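PDB 2B3B: glucose-binding protein from Thermus thermophilus HB27, which binds glucose in a cleft and probably serves as the solute-binding component of a binding-protein-dependent sugar transport system. Local coordinates for residues 4-9 against 36-41; 64-69 against 274-279; 117-122 against 312-317; 308-313 against 324-329. One frame throughout, in Å; residues are numbered along the deposited sequence.

Interaction 1 of 4, residues 4-9 against 36-41. With GLC (alpha-D-glucopyranose), chain G.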
loop_
_atom_site.group_PDB
_atom_site.type_symbol
_atom_site.label_atom_id
_atom_site.label_comp_id
_atom_site.label_asym_id
_atom_site.label_seq_id
_atom_site.Cartn_x
_atom_site.Cartn_y
_atom_site.Cartn_z
ATOM N N GLU A 4 11.304 -20.861 2.090
ATOM C CA GLU A 4 10.372 -20.434 1.033
ATOM C C GLU A 4 9.676 -19.161 1.471
ATOM O O GLU A 4 8.972 -19.154 2.475
ATOM C CB GLU A 4 9.334 -21.509 0.758
ATOM C CG GLU A 4 8.488 -21.225 -0.471
ATOM C CD GLU A 4 7.323 -22.153 -0.555
ATOM O OE1 GLU A 4 6.901 -22.641 0.532
ATOM O OE2 GLU A 4 6.841 -22.412 -1.692
ATOM N N ILE A 5 9.912 -18.092 0.728
ATOM C CA ILE A 5 9.393 -16.770 1.046
ATOM C C ILE A 5 8.313 -16.443 0.014
ATOM O O ILE A 5 8.585 -16.413 -1.187
ATOM C CB ILE A 5 10.467 -15.700 0.938
ATOM C CG1 ILE A 5 11.611 -15.954 1.937
ATOM C CG2 ILE A 5 9.898 -14.305 1.192
ATOM C CD1 ILE A 5 12.876 -15.279 1.518
ATOM N N PHE A 6 7.115 -16.180 0.513
ATOM C CA PHE A 6 5.954 -15.937 -0.325
ATOM C C PHE A 6 5.662 -14.430 -0.326
ATOM O O PHE A 6 5.657 -13.780 0.716
ATOM C CB PHE A 6 4.810 -16.771 0.243
ATOM C CG PHE A 6 3.554 -16.804 -0.612
ATOM C CD1 PHE A 6 3.267 -17.914 -1.403
ATOM C CD2 PHE A 6 2.636 -15.770 -0.551
ATOM C CE1 PHE A 6 2.115 -17.972 -2.171
ATOM C CE2 PHE A 6 1.455 -15.836 -1.291
ATOM C CZ PHE A 6 1.214 -16.932 -2.117
ATOM N N SER A 7 5.461 -13.861 -1.509
ATOM C CA SER A 7 5.207 -12.439 -1.647
ATOM C C SER A 7 4.622 -12.146 -3.035
ATOM O O SER A 7 4.480 -13.044 -3.868
ATOM C CB SER A 7 6.507 -11.642 -1.472
ATOM O OG SER A 7 7.315 -11.651 -2.634
ATOM N N TRP A 8 4.299 -10.887 -3.275
ATOM C CA TRP A 8 3.925 -10.486 -4.619
ATOM C C TRP A 8 4.957 -9.566 -5.240
ATOM O O TRP A 8 4.672 -8.812 -6.169
ATOM C CB TRP A 8 2.510 -9.915 -4.646
ATOM C CG TRP A 8 2.165 -8.707 -3.854
ATOM C CD1 TRP A 8 2.174 -7.421 -4.293
ATOM C CD2 TRP A 8 1.591 -8.683 -2.546
ATOM N NE1 TRP A 8 1.678 -6.576 -3.321
ATOM C CE2 TRP A 8 1.297 -7.328 -2.239
ATOM C CE3 TRP A 8 1.273 -9.674 -1.609
ATOM C CZ2 TRP A 8 0.730 -6.937 -1.014
ATOM C CZ3 TRP A 8 0.706 -9.280 -0.377
ATOM C CH2 TRP A 8 0.458 -7.930 -0.097
ATOM N N TRP A 9 6.194 -9.667 -4.769
ATOM C CA TRP A 9 7.221 -8.765 -5.257
ATOM C C TRP A 9 7.893 -9.320 -6.510
ATOM O O TRP A 9 9.091 -9.596 -6.525
ATOM C CB TRP A 9 8.219 -8.469 -4.145
ATOM C CG TRP A 9 7.636 -7.591 -3.114
ATOM C CD1 TRP A 9 6.720 -6.570 -3.297
ATOM C CD2 TRP A 9 7.918 -7.626 -1.712
ATOM N NE1 TRP A 9 6.405 -6.006 -2.092
ATOM C CE2 TRP A 9 7.143 -6.607 -1.104
ATOM C CE3 TRP A 9 8.739 -8.434 -0.905
ATOM C CZ2 TRP A 9 7.173 -6.364 0.268
ATOM C CZ3 TRP A 9 8.767 -8.198 0.467
ATOM C CH2 TRP A 9 7.991 -7.168 1.042
ATOM N N ALA A 36 9.200 -17.429 -3.812
ATOM C CA ALA A 36 7.867 -17.816 -4.291
ATOM C C ALA A 36 6.953 -16.595 -4.456
ATOM O O ALA A 36 6.133 -16.296 -3.605
ATOM C CB ALA A 36 7.260 -18.816 -3.338
ATOM N N THR A 37 7.114 -15.878 -5.552
ATOM C CA THR A 37 6.258 -14.743 -5.843
ATOM C C THR A 37 5.001 -15.161 -6.597
ATOM O O THR A 37 5.045 -16.058 -7.445
ATOM C CB THR A 37 6.995 -13.671 -6.657
ATOM O OG1 THR A 37 7.642 -14.282 -7.773
ATOM C CG2 THR A 37 8.039 -12.987 -5.795
ATOM N N VAL A 38 3.888 -14.522 -6.253
ATOM C CA VAL A 38 2.654 -14.606 -7.024
ATOM C C VAL A 38 2.444 -13.237 -7.678
ATOM O O VAL A 38 2.225 -12.220 -7.016
ATOM C CB VAL A 38 1.444 -15.011 -6.167
ATOM C CG1 VAL A 38 0.157 -15.122 -7.024
ATOM C CG2 VAL A 38 1.706 -16.331 -5.443
ATOM N N THR A 39 2.540 -13.227 -8.998
ATOM C CA THR A 39 2.522 -11.984 -9.749
ATOM C C THR A 39 1.122 -11.338 -9.666
ATOM O O THR A 39 0.080 -11.992 -9.919
ATOM C CB THR A 39 2.911 -12.214 -11.203
ATOM O OG1 THR A 39 4.141 -12.968 -11.252
ATOM C CG2 THR A 39 3.072 -10.850 -11.946
ATOM N N GLY A 40 1.111 -10.064 -9.302
ATOM C CA GLY A 40 -0.137 -9.306 -9.241
ATOM C C GLY A 40 -0.075 -8.149 -8.287
ATOM O O GLY A 40 0.173 -8.323 -7.077
ATOM N N GLY A 41 -0.348 -6.959 -8.812
ATOM C CA GLY A 41 -0.371 -5.754 -8.027
ATOM C C GLY A 41 -1.214 -5.842 -6.776
ATOM O O GLY A 41 -2.298 -6.430 -6.783
HETATM C C1 GLC G . 1.038 -3.693 -1.904
HETATM C C2 GLC G . 2.343 -3.699 -1.034
HETATM C C3 GLC G . 3.597 -3.103 -1.690
HETATM C C4 GLC G . 3.562 -3.274 -3.211
HETATM C C5 GLC G . 2.272 -2.668 -3.795
HETATM C C6 GLC G . 2.102 -2.820 -5.315
HETATM O O1 GLC G . -0.103 -3.224 -1.290
HETATM O O2 GLC G . 2.159 -3.308 0.337
HETATM O O3 GLC G . 4.728 -3.798 -1.186
HETATM O O4 GLC G . 4.683 -2.635 -3.798
HETATM O O5 GLC G . 1.086 -3.208 -3.237
HETATM O O6 GLC G . 2.078 -4.168 -5.682
HETATM O O HOH W 1 3.467 -8.646 -8.623
#

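Interaction 2 of 4, residues 64-69 against 274-279. With GLC (alpha-D-glucopyranose), chain G.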
loop_
_atom_site.group_PDB
_atom_site.type_symbol
_atom_site.label_atom_id
_atom_site.label_comp_id
_atom_site.label_asym_id
_atom_site.label_seq_id
_atom_site.Cartn_x
_atom_site.Cartn_y
_atom_site.Cartn_z
ATOM N N GLN A 64 4.446 -12.406 2.876
ATOM C CA GLN A 64 4.162 -10.984 2.876
ATOM C C GLN A 64 2.714 -10.768 3.304
ATOM O O GLN A 64 1.808 -11.420 2.805
ATOM C CB GLN A 64 4.357 -10.423 1.474
ATOM C CG GLN A 64 4.204 -8.936 1.361
ATOM C CD GLN A 64 4.281 -8.416 -0.079
ATOM O OE1 GLN A 64 4.661 -9.125 -0.997
ATOM N NE2 GLN A 64 3.906 -7.166 -0.261
ATOM N N VAL A 65 2.509 -9.840 4.228
ATOM C CA VAL A 65 1.185 -9.585 4.743
ATOM C C VAL A 65 1.168 -8.192 5.310
ATOM O O VAL A 65 2.146 -7.723 5.896
ATOM C CB VAL A 65 0.776 -10.659 5.805
ATOM C CG1 VAL A 65 1.759 -10.694 6.989
ATOM C CG2 VAL A 65 -0.681 -10.433 6.294
ATOM N N HIS A 66 0.044 -7.511 5.120
ATOM C CA HIS A 66 -0.113 -6.173 5.583
ATOM C C HIS A 66 -0.392 -6.141 7.080
ATOM O O HIS A 66 -1.252 -6.880 7.582
ATOM C CB HIS A 66 -1.251 -5.453 4.831
ATOM C CG HIS A 66 -0.912 -5.111 3.413
ATOM N ND1 HIS A 66 -1.698 -5.468 2.340
ATOM C CD2 HIS A 66 0.151 -4.462 2.901
ATOM C CE1 HIS A 66 -1.145 -5.027 1.226
ATOM N NE2 HIS A 66 -0.030 -4.394 1.540
ATOM N N ALA A 67 0.310 -5.253 7.770
ATOM C CA ALA A 67 0.027 -4.980 9.157
ATOM C C ALA A 67 -1.375 -4.384 9.287
ATOM O O ALA A 67 -1.770 -3.489 8.495
ATOM C CB ALA A 67 1.062 -4.000 9.738
ATOM N N GLY A 68 -2.108 -4.852 10.295
ATOM C CA GLY A 68 -3.431 -4.331 10.603
ATOM C C GLY A 68 -4.503 -5.382 10.447
ATOM O O GLY A 68 -4.266 -6.560 10.686
ATOM N N MET A 69 -5.690 -4.959 10.000
ATOM C CA MET A 69 -6.832 -5.857 9.930
ATOM C C MET A 69 -6.699 -6.977 8.926
ATOM O O MET A 69 -7.290 -8.030 9.113
ATOM C CB MET A 69 -8.114 -5.067 9.643
ATOM C CG MET A 69 -8.561 -4.219 10.788
ATOM S SD MET A 69 -8.726 -5.219 12.294
ATOM C CE MET A 69 -8.891 -3.899 13.472
ATOM N N MET A 274 -1.302 8.504 4.849
ATOM C CA MET A 274 -2.100 7.295 4.826
ATOM C C MET A 274 -1.139 6.141 4.659
ATOM O O MET A 274 -0.553 5.946 3.589
ATOM C CB MET A 274 -3.142 7.320 3.700
ATOM C CG MET A 274 -3.993 6.065 3.673
ATOM S SD MET A 274 -5.341 6.023 2.447
ATOM C CE MET A 274 -6.594 6.974 3.265
ATOM N N MET A 275 -0.954 5.369 5.723
ATOM C CA MET A 275 0.150 4.406 5.726
ATOM C C MET A 275 -0.346 3.021 5.465
ATOM O O MET A 275 -1.544 2.736 5.600
ATOM C CB MET A 275 0.927 4.426 7.063
ATOM C CG MET A 275 0.113 4.096 8.297
ATOM S SD MET A 275 -0.128 2.355 8.667
ATOM C CE MET A 275 1.538 1.791 9.023
ATOM N N LEU A 276 0.614 2.175 5.122
ATOM C CA LEU A 276 0.492 0.728 5.143
ATOM C C LEU A 276 1.872 0.154 5.437
ATOM O O LEU A 276 2.860 0.843 5.334
ATOM C CB LEU A 276 -0.030 0.178 3.800
ATOM C CG LEU A 276 0.839 0.590 2.598
ATOM C CD1 LEU A 276 1.317 -0.625 1.864
ATOM C CD2 LEU A 276 0.166 1.620 1.655
ATOM N N SER A 277 1.933 -1.121 5.761
ATOM C CA SER A 277 3.190 -1.759 6.119
ATOM C C SER A 277 3.216 -3.208 5.645
ATOM O O SER A 277 2.310 -4.020 5.953
ATOM C CB SER A 277 3.407 -1.661 7.638
ATOM O OG SER A 277 4.656 -2.190 8.018
ATOM N N ASP A 278 4.251 -3.525 4.877
ATOM C CA ASP A 278 4.565 -4.904 4.537
ATOM C C ASP A 278 5.289 -5.570 5.712
ATOM O O ASP A 278 6.234 -5.006 6.267
ATOM C CB ASP A 278 5.439 -4.952 3.299
ATOM C CG ASP A 278 4.732 -4.414 2.053
ATOM O OD1 ASP A 278 3.598 -4.869 1.769
ATOM O OD2 ASP A 278 5.330 -3.553 1.364
ATOM N N SER A 279 4.851 -6.771 6.068
ATOM C CA SER A 279 5.366 -7.475 7.223
ATOM C C SER A 279 5.415 -8.960 6.912
ATOM O O SER A 279 4.811 -9.438 5.932
ATOM C CB SER A 279 4.506 -7.141 8.457
ATOM O OG SER A 279 3.284 -7.845 8.469
HETATM C C1 GLC G . 1.038 -3.693 -1.904
HETATM C C2 GLC G . 2.343 -3.699 -1.034
HETATM C C3 GLC G . 3.597 -3.103 -1.690
HETATM C C4 GLC G . 3.562 -3.274 -3.211
HETATM C C5 GLC G . 2.272 -2.668 -3.795
HETATM C C6 GLC G . 2.102 -2.820 -5.315
HETATM O O1 GLC G . -0.103 -3.224 -1.290
HETATM O O2 GLC G . 2.159 -3.308 0.337
HETATM O O3 GLC G . 4.728 -3.798 -1.186
HETATM O O4 GLC G . 4.683 -2.635 -3.798
HETATM O O5 GLC G . 1.086 -3.208 -3.237
HETATM O O6 GLC G . 2.078 -4.168 -5.682
HETATM O O HOH W 2 -0.913 -2.222 6.072
#

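Interaction 3 of 4, residues 117-122 against 312-317. With GLC (alpha-D-glucopyranose), chain G.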
loop_
_atom_site.group_PDB
_atom_site.type_symbol
_atom_site.label_atom_id
_atom_site.label_comp_id
_atom_site.label_asym_id
_atom_site.label_seq_id
_atom_site.Cartn_x
_atom_site.Cartn_y
_atom_site.Cartn_z
ATOM N N ASN A 117 8.803 -2.267 6.486
ATOM C CA ASN A 117 8.729 -0.992 5.837
ATOM C C ASN A 117 7.485 -0.225 6.232
ATOM O O ASN A 117 6.634 -0.732 6.967
ATOM C CB ASN A 117 8.779 -1.176 4.304
ATOM C CG ASN A 117 7.491 -1.770 3.707
ATOM O OD1 ASN A 117 6.484 -1.926 4.385
ATOM N ND2 ASN A 117 7.534 -2.097 2.413
ATOM N N ILE A 118 7.427 1.005 5.752
ATOM C CA ILE A 118 6.208 1.819 5.729
ATOM C C ILE A 118 6.075 2.346 4.283
ATOM O O ILE A 118 7.012 2.964 3.762
ATOM C CB ILE A 118 6.288 3.037 6.667
ATOM C CG1 ILE A 118 6.562 2.609 8.133
ATOM C CG2 ILE A 118 5.021 3.896 6.551
ATOM C CD1 ILE A 118 5.358 1.964 8.806
ATOM N N HIS A 119 4.929 2.087 3.639
ATOM C CA HIS A 119 4.559 2.768 2.389
ATOM C C HIS A 119 3.480 3.795 2.679
ATOM O O HIS A 119 2.713 3.672 3.623
ATOM C CB HIS A 119 4.024 1.805 1.313
ATOM C CG HIS A 119 5.073 1.167 0.455
ATOM N ND1 HIS A 119 5.870 1.882 -0.409
ATOM C CD2 HIS A 119 5.412 -0.136 0.290
ATOM C CE1 HIS A 119 6.677 1.051 -1.042
ATOM N NE2 HIS A 119 6.417 -0.178 -0.639
ATOM N N ARG A 120 3.408 4.801 1.826
ATOM C CA ARG A 120 2.362 5.812 1.868
ATOM C C ARG A 120 1.492 5.624 0.637
ATOM O O ARG A 120 2.021 5.425 -0.460
ATOM C CB ARG A 120 2.985 7.186 1.818
ATOM C CG ARG A 120 2.006 8.324 1.972
ATOM C CD ARG A 120 2.734 9.614 2.035
ATOM N NE ARG A 120 1.848 10.729 2.340
ATOM C CZ ARG A 120 2.253 11.979 2.551
ATOM N NH1 ARG A 120 3.531 12.288 2.493
ATOM N NH2 ARG A 120 1.376 12.927 2.843
ATOM N N SER A 121 0.177 5.696 0.838
ATOM C CA SER A 121 -0.805 5.490 -0.197
ATOM C C SER A 121 -1.082 6.797 -0.949
ATOM O O SER A 121 -1.157 6.793 -2.182
ATOM C CB SER A 121 -2.112 4.950 0.409
ATOM O OG SER A 121 -3.157 4.900 -0.553
ATOM N N ASN A 122 -1.223 7.897 -0.206
ATOM C CA ASN A 122 -1.749 9.152 -0.768
ATOM C C ASN A 122 -0.686 10.086 -1.349
ATOM O O ASN A 122 -0.452 11.218 -0.857
ATOM C CB ASN A 122 -2.655 9.869 0.253
ATOM C CG ASN A 122 -1.913 10.287 1.555
ATOM O OD1 ASN A 122 -1.164 9.513 2.153
ATOM N ND2 ASN A 122 -2.137 11.507 1.981
ATOM N N LYS A 312 13.135 0.039 -2.837
ATOM C CA LYS A 312 11.675 -0.131 -2.883
ATOM C C LYS A 312 10.842 1.159 -3.047
ATOM O O LYS A 312 9.765 1.109 -3.642
ATOM C CB LYS A 312 11.260 -0.859 -1.607
ATOM C CG LYS A 312 9.803 -1.306 -1.506
ATOM C CD LYS A 312 9.547 -2.499 -2.332
ATOM C CE LYS A 312 8.262 -3.199 -1.889
ATOM N NZ LYS A 312 7.087 -2.405 -2.359
ATOM N N GLY A 313 11.302 2.273 -2.488
ATOM C CA GLY A 313 10.528 3.512 -2.407
ATOM C C GLY A 313 9.730 3.700 -1.114
ATOM O O GLY A 313 9.234 4.786 -0.818
ATOM N N SER A 314 9.586 2.638 -0.347
ATOM C CA SER A 314 9.051 2.722 1.015
ATOM C C SER A 314 10.143 3.272 1.919
ATOM O O SER A 314 11.302 3.333 1.507
ATOM C CB SER A 314 8.682 1.338 1.521
ATOM O OG SER A 314 9.660 0.377 1.176
ATOM N N ILE A 315 9.784 3.607 3.155
ATOM C CA ILE A 315 10.786 3.937 4.185
ATOM C C ILE A 315 10.850 2.763 5.174
ATOM O O ILE A 315 9.998 1.875 5.162
ATOM C CB ILE A 315 10.474 5.295 4.869
ATOM C CG1 ILE A 315 9.163 5.210 5.666
ATOM C CG2 ILE A 315 10.436 6.375 3.826
ATOM C CD1 ILE A 315 8.690 6.486 6.286
ATOM N N ALA A 316 11.887 2.738 6.007
ATOM C CA ALA A 316 11.987 1.736 7.052
ATOM C C ALA A 316 10.889 1.895 8.104
ATOM O O ALA A 316 10.455 3.004 8.387
ATOM C CB ALA A 316 13.386 1.789 7.734
ATOM N N ALA A 317 10.430 0.777 8.658
ATOM C CA ALA A 317 9.583 0.814 9.863
ATOM C C ALA A 317 10.420 1.144 11.139
ATOM O O ALA A 317 9.960 1.861 12.024
ATOM C CB ALA A 317 8.840 -0.503 10.021
HETATM C C1 GLC G . 1.038 -3.693 -1.904
HETATM C C2 GLC G . 2.343 -3.699 -1.034
HETATM C C3 GLC G . 3.597 -3.103 -1.690
HETATM C C4 GLC G . 3.562 -3.274 -3.211
HETATM C C5 GLC G . 2.272 -2.668 -3.795
HETATM C C6 GLC G . 2.102 -2.820 -5.315
HETATM O O1 GLC G . -0.103 -3.224 -1.290
HETATM O O2 GLC G . 2.159 -3.308 0.337
HETATM O O3 GLC G . 4.728 -3.798 -1.186
HETATM O O4 GLC G . 4.683 -2.635 -3.798
HETATM O O5 GLC G . 1.086 -3.208 -3.237
HETATM O O6 GLC G . 2.078 -4.168 -5.682
#

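Interaction 4 of 4, residues 308-313 against 324-329. Unlike the reference sequence in segment 308-313: Ser308 (reference Phe). With GLC (alpha-D-glucopyranose), chain G.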
loop_
_atom_site.group_PDB
_atom_site.type_symbol
_atom_site.label_atom_id
_atom_site.label_comp_id
_atom_site.label_asym_id
_atom_site.label_seq_id
_atom_site.Cartn_x
_atom_site.Cartn_y
_atom_site.Cartn_z
ATOM N N SER A 308 17.140 -2.744 1.827
ATOM C CA SER A 308 15.988 -3.006 0.969
ATOM C C SER A 308 15.150 -1.788 0.617
ATOM O O SER A 308 14.793 -1.599 -0.547
ATOM C CB SER A 308 15.104 -4.071 1.596
ATOM O OG SER A 308 14.612 -3.631 2.841
ATOM N N ASN A 309 14.827 -0.950 1.597
ATOM C CA ASN A 309 13.831 0.099 1.362
ATOM C C ASN A 309 14.222 1.220 0.425
ATOM O O ASN A 309 13.358 1.727 -0.292
ATOM C CB ASN A 309 13.286 0.649 2.678
ATOM C CG ASN A 309 12.389 -0.343 3.365
ATOM O OD1 ASN A 309 11.371 -0.752 2.802
ATOM N ND2 ASN A 309 12.791 -0.804 4.546
ATOM N N PRO A 310 15.507 1.645 0.428
ATOM C CA PRO A 310 15.920 2.635 -0.585
ATOM C C PRO A 310 15.632 2.202 -2.036
ATOM O O PRO A 310 15.323 3.052 -2.862
ATOM C CB PRO A 310 17.448 2.792 -0.338
ATOM C CG PRO A 310 17.607 2.427 1.120
ATOM C CD PRO A 310 16.617 1.290 1.333
ATOM N N LEU A 311 15.720 0.908 -2.321
ATOM C CA LEU A 311 15.398 0.336 -3.634
ATOM C C LEU A 311 13.880 0.317 -3.896
ATOM O O LEU A 311 13.401 0.512 -5.019
ATOM C CB LEU A 311 15.911 -1.119 -3.705
ATOM C CG LEU A 311 17.433 -1.312 -3.708
ATOM C CD1 LEU A 311 17.862 -2.741 -3.384
ATOM C CD2 LEU A 311 17.996 -0.856 -5.067
ATOM N N LYS A 312 13.135 0.039 -2.837
ATOM C CA LYS A 312 11.675 -0.131 -2.883
ATOM C C LYS A 312 10.842 1.159 -3.047
ATOM O O LYS A 312 9.765 1.109 -3.642
ATOM C CB LYS A 312 11.260 -0.859 -1.607
ATOM C CG LYS A 312 9.803 -1.306 -1.506
ATOM C CD LYS A 312 9.547 -2.499 -2.332
ATOM C CE LYS A 312 8.262 -3.199 -1.889
ATOM N NZ LYS A 312 7.087 -2.405 -2.359
ATOM N N GLY A 313 11.302 2.273 -2.488
ATOM C CA GLY A 313 10.528 3.512 -2.407
ATOM C C GLY A 313 9.730 3.700 -1.114
ATOM O O GLY A 313 9.234 4.786 -0.818
ATOM N N SER A 324 20.542 8.923 5.467
ATOM C CA SER A 324 21.569 9.187 4.462
ATOM C C SER A 324 21.559 8.090 3.412
ATOM O O SER A 324 22.085 8.275 2.326
ATOM C CB SER A 324 22.970 9.325 5.113
ATOM O OG SER A 324 23.475 8.085 5.598
ATOM N N LYS A 325 20.940 6.956 3.750
ATOM C CA LYS A 325 20.801 5.836 2.838
ATOM C C LYS A 325 19.643 5.976 1.853
ATOM O O LYS A 325 19.473 5.131 0.989
ATOM C CB LYS A 325 20.628 4.555 3.626
ATOM C CG LYS A 325 21.807 4.222 4.545
ATOM C CD LYS A 325 23.134 4.288 3.809
ATOM C CE LYS A 325 24.269 3.797 4.695
ATOM N NZ LYS A 325 25.606 4.156 4.135
ATOM N N TYR A 326 18.887 7.056 1.976
ATOM C CA TYR A 326 17.674 7.263 1.204
ATOM C C TYR A 326 17.892 8.436 0.310
ATOM O O TYR A 326 18.633 9.350 0.659
ATOM C CB TYR A 326 16.474 7.494 2.150
ATOM C CG TYR A 326 16.132 6.232 2.861
ATOM C CD1 TYR A 326 15.135 5.389 2.380
ATOM C CD2 TYR A 326 16.883 5.812 3.975
ATOM C CE1 TYR A 326 14.853 4.187 3.004
ATOM C CE2 TYR A 326 16.626 4.611 4.593
ATOM C CZ TYR A 326 15.599 3.804 4.118
ATOM O OH TYR A 326 15.334 2.615 4.726
ATOM N N ASN A 327 17.254 8.396 -0.860
ATOM C CA ASN A 327 17.261 9.505 -1.788
ATOM C C ASN A 327 16.277 10.585 -1.335
ATOM O O ASN A 327 15.664 10.479 -0.268
ATOM C CB ASN A 327 16.963 9.011 -3.232
ATOM C CG ASN A 327 15.524 8.533 -3.429
ATOM O OD1 ASN A 327 14.602 9.016 -2.778
ATOM N ND2 ASN A 327 15.333 7.598 -4.363
ATOM N N ALA A 328 16.137 11.612 -2.165
ATOM C CA ALA A 328 15.269 12.743 -1.901
ATOM C C ALA A 328 13.792 12.384 -1.667
ATOM O O ALA A 328 13.146 13.008 -0.826
ATOM C CB ALA A 328 15.387 13.757 -3.023
ATOM N N TYR A 329 13.264 11.381 -2.369
ATOM C CA TYR A 329 11.898 10.949 -2.065
ATOM C C TYR A 329 11.857 10.327 -0.659
ATOM O O TYR A 329 11.052 10.727 0.183
ATOM C CB TYR A 329 11.269 9.973 -3.106
ATOM C CG TYR A 329 9.931 9.619 -2.556
ATOM C CD1 TYR A 329 8.915 10.559 -2.585
ATOM C CD2 TYR A 329 9.734 8.452 -1.799
ATOM C CE1 TYR A 329 7.713 10.331 -1.969
ATOM C CE2 TYR A 329 8.511 8.226 -1.171
ATOM C CZ TYR A 329 7.513 9.188 -1.271
ATOM O OH TYR A 329 6.286 9.027 -0.689
HETATM C C1 GLC G . 1.038 -3.693 -1.904
HETATM C C2 GLC G . 2.343 -3.699 -1.034
HETATM C C3 GLC G . 3.597 -3.103 -1.690
HETATM C C4 GLC G . 3.562 -3.274 -3.211
HETATM C C5 GLC G . 2.272 -2.668 -3.795
HETATM C C6 GLC G . 2.102 -2.820 -5.315
HETATM O O1 GLC G . -0.103 -3.224 -1.290
HETATM O O2 GLC G . 2.159 -3.308 0.337
HETATM O O3 GLC G . 4.728 -3.798 -1.186
HETATM O O4 GLC G . 4.683 -2.635 -3.798
HETATM O O5 GLC G . 1.086 -3.208 -3.237
HETATM O O6 GLC G . 2.078 -4.168 -5.682
HETATM O O HOH W 3 16.253 5.961 -1.683
#

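Interaction 1 of 4, residues 4-9 against 36-41
Ser7 O is held by two groups of the 36-41 segment. Val38 N donates to it at 2.9 Å, nearly in line with the carbonyl, and Thr37 CA makes a CA-H...O contact at 3.2 Å. Ala36 N bonds to Ile5 O at 2.9 Å, and Ser7 N gives a longer bond to Ala36 O. This is the parallel pairing of strands 2-7 and 32-37, joined through helix 15-27 in a beta-alpha-beta unit. On one face of the sheet Phe6 CZ lies 3.4 Å from Val38 CG2. On the other face Ser7 OG touches Thr37 CG2 and accepts from Trp9 N, closing an ST turn. A water accepts from Gly40 N and donates to Trp8 O. Trp8 chi1 of 61° places CG between the backbone N and the carbonyl carbon, and CB lies 3.3 Å from Val38 O. Glucose meets both indoles at their edges, C1 at Trp8 and O3 at Trp9. Trp9 NE1 donates to O3 at 2.9 Å, while Trp8 NE1 bonds weakly to O5 at 3.4 Å.

Interaction 2 of 4, residues 64-69 against 274-279
Gln64 reaches Asp278 through an extended side chain, and its NE2 donates to Asp278 OD1 at 3.1 Å. The amide and carboxylate planes stand 85° apart, and NE2 meets OD1 from above the carboxylate, 70° out of its plane. Gln64 OE1 takes the backbone N-H of Trp8. At Val65 the backbones exchange two bonds with Ser279, N to O and O to N. Val65 O also accepts from Ser279 OG at 2.8 Å, on the opposite face of its carbonyl plane from Ser279 N. Ser279 OG is also hydrogen-bonded to Ser113 OG. These pairs belong to the antiparallel join of strands 62-66 and 272-280. His66 faces the same side as Asp278, as a non-hydrogen-bonded pair, and ring and carboxylate run side by side. His66 NE2 donates to glucose O2 at 2.7 Å. That hydroxyl in turn donates to Asp278 OD1 at 2.6 Å, and glucose O3 donates to Asp278 OD2, also at 2.6 Å. Glu70 accepts from His66 ND1 and helps to fix the ring. At Ala67 the backbone N bonds to Ser277 O at 3.0 Å, and Ala67 CB touches Ser277 CB. A water accepts from Ser277 N and donates to Ala67 O.

Interaction 3 of 4, residues 117-122 against 312-317
Lys312 NZ donates to His119 NE2 at 2.9 Å and to two hydroxyl oxygens of glucose, O4 at 2.8 Å and O3 at 3.0 Å. The lysine chain bends at chi2 (76°) and again at chi4 (75°). These bends carry NZ round to the NE2 side of the imidazole, 20° out of the ring plane. The two side chains cross at about a right angle. Ser314 CB lies over one face of the same ring, 3.4 Å from its centroid, in a CH-pi contact. His119 ND1 donates to Asp243, so the ring is held at both nitrogens. Behind this shell is a single antiparallel bridge. Ile118 N bonds to Ile315 O at 2.8 Å, and Ile315 N bonds to Ile118 O at 2.9 Å. Ile118 CB packs on Ile315 CG1, and both residues touch Trp337 of helix 328-339. Lys312 is the last residue of helix 302-312, and Gly313 turns the chain out of it with positive phi. Further out, Asn117 OD1 takes the backbone N-H of Asp278, a residue that also binds the sugar. With the ND1 hydrogen given to Asp243, His119 NE2 is probably left unprotonated as the acceptor, which suits a charged Lys312.

Interaction 4 of 4, residues 308-313 against 324-329
Pro310 CG sits over one face of the Tyr326 ring, 3.9 Å from its centroid and shifted toward the rim. This CH-pi contact is the tight part of the interface. Pro310 CG also touches Lys325 O at 3.3 Å. Tyr326 chi1 of -70° puts CG beside the backbone N, with the ring toward the proline. At the ring edge, Tyr326 OH meets Asn309 CB at 3.5 Å and bonds to Asp306. The contact joins the C-terminal end of helix 302-312 to the start of helix 328-339. Asn327 is the N-cap of the second helix; its OD1 accepts a weak capping bond from Tyr329 N and is also bonded by Gly330 N. The rest is looser, with no direct hydrogen bond between the segments. A water links them instead, accepting from Asn327 N at 2.8 Å and donating to Pro310 O at 3.3 Å. Lys325 is exposed to solvent, and its side-chain end leads away. Gly313 O lies at the edge of the Tyr329 ring, whose hydroxyl bonds to Asp243.

How the interactions relate
Interactions 1, 2 and 3 each bring residues to the same glucose, and interaction 4 packs the helix end from which Lys312 reaches it. Gln64 ties interaction 1 to interaction 2: its N bonds to Phe6 O at 2.8 Å. Interactions 2 and 3, with centres about 10 Å apart, meet on strand 272-280, where Asn117 O lies 2.7 Å from Ser277 OG. Interactions 3 and 4 share Lys312 and Gly313, and Ser314 OG is 2.6 Å from Asn309 OD1. Trp9 NE1 packs on Lys312 CE at 3.4 Å, which joins interaction 1 to interactions 3 and 4 beside the sugar. Glu13, Ala42 and His348 add further hydrogen bonds to the sugar.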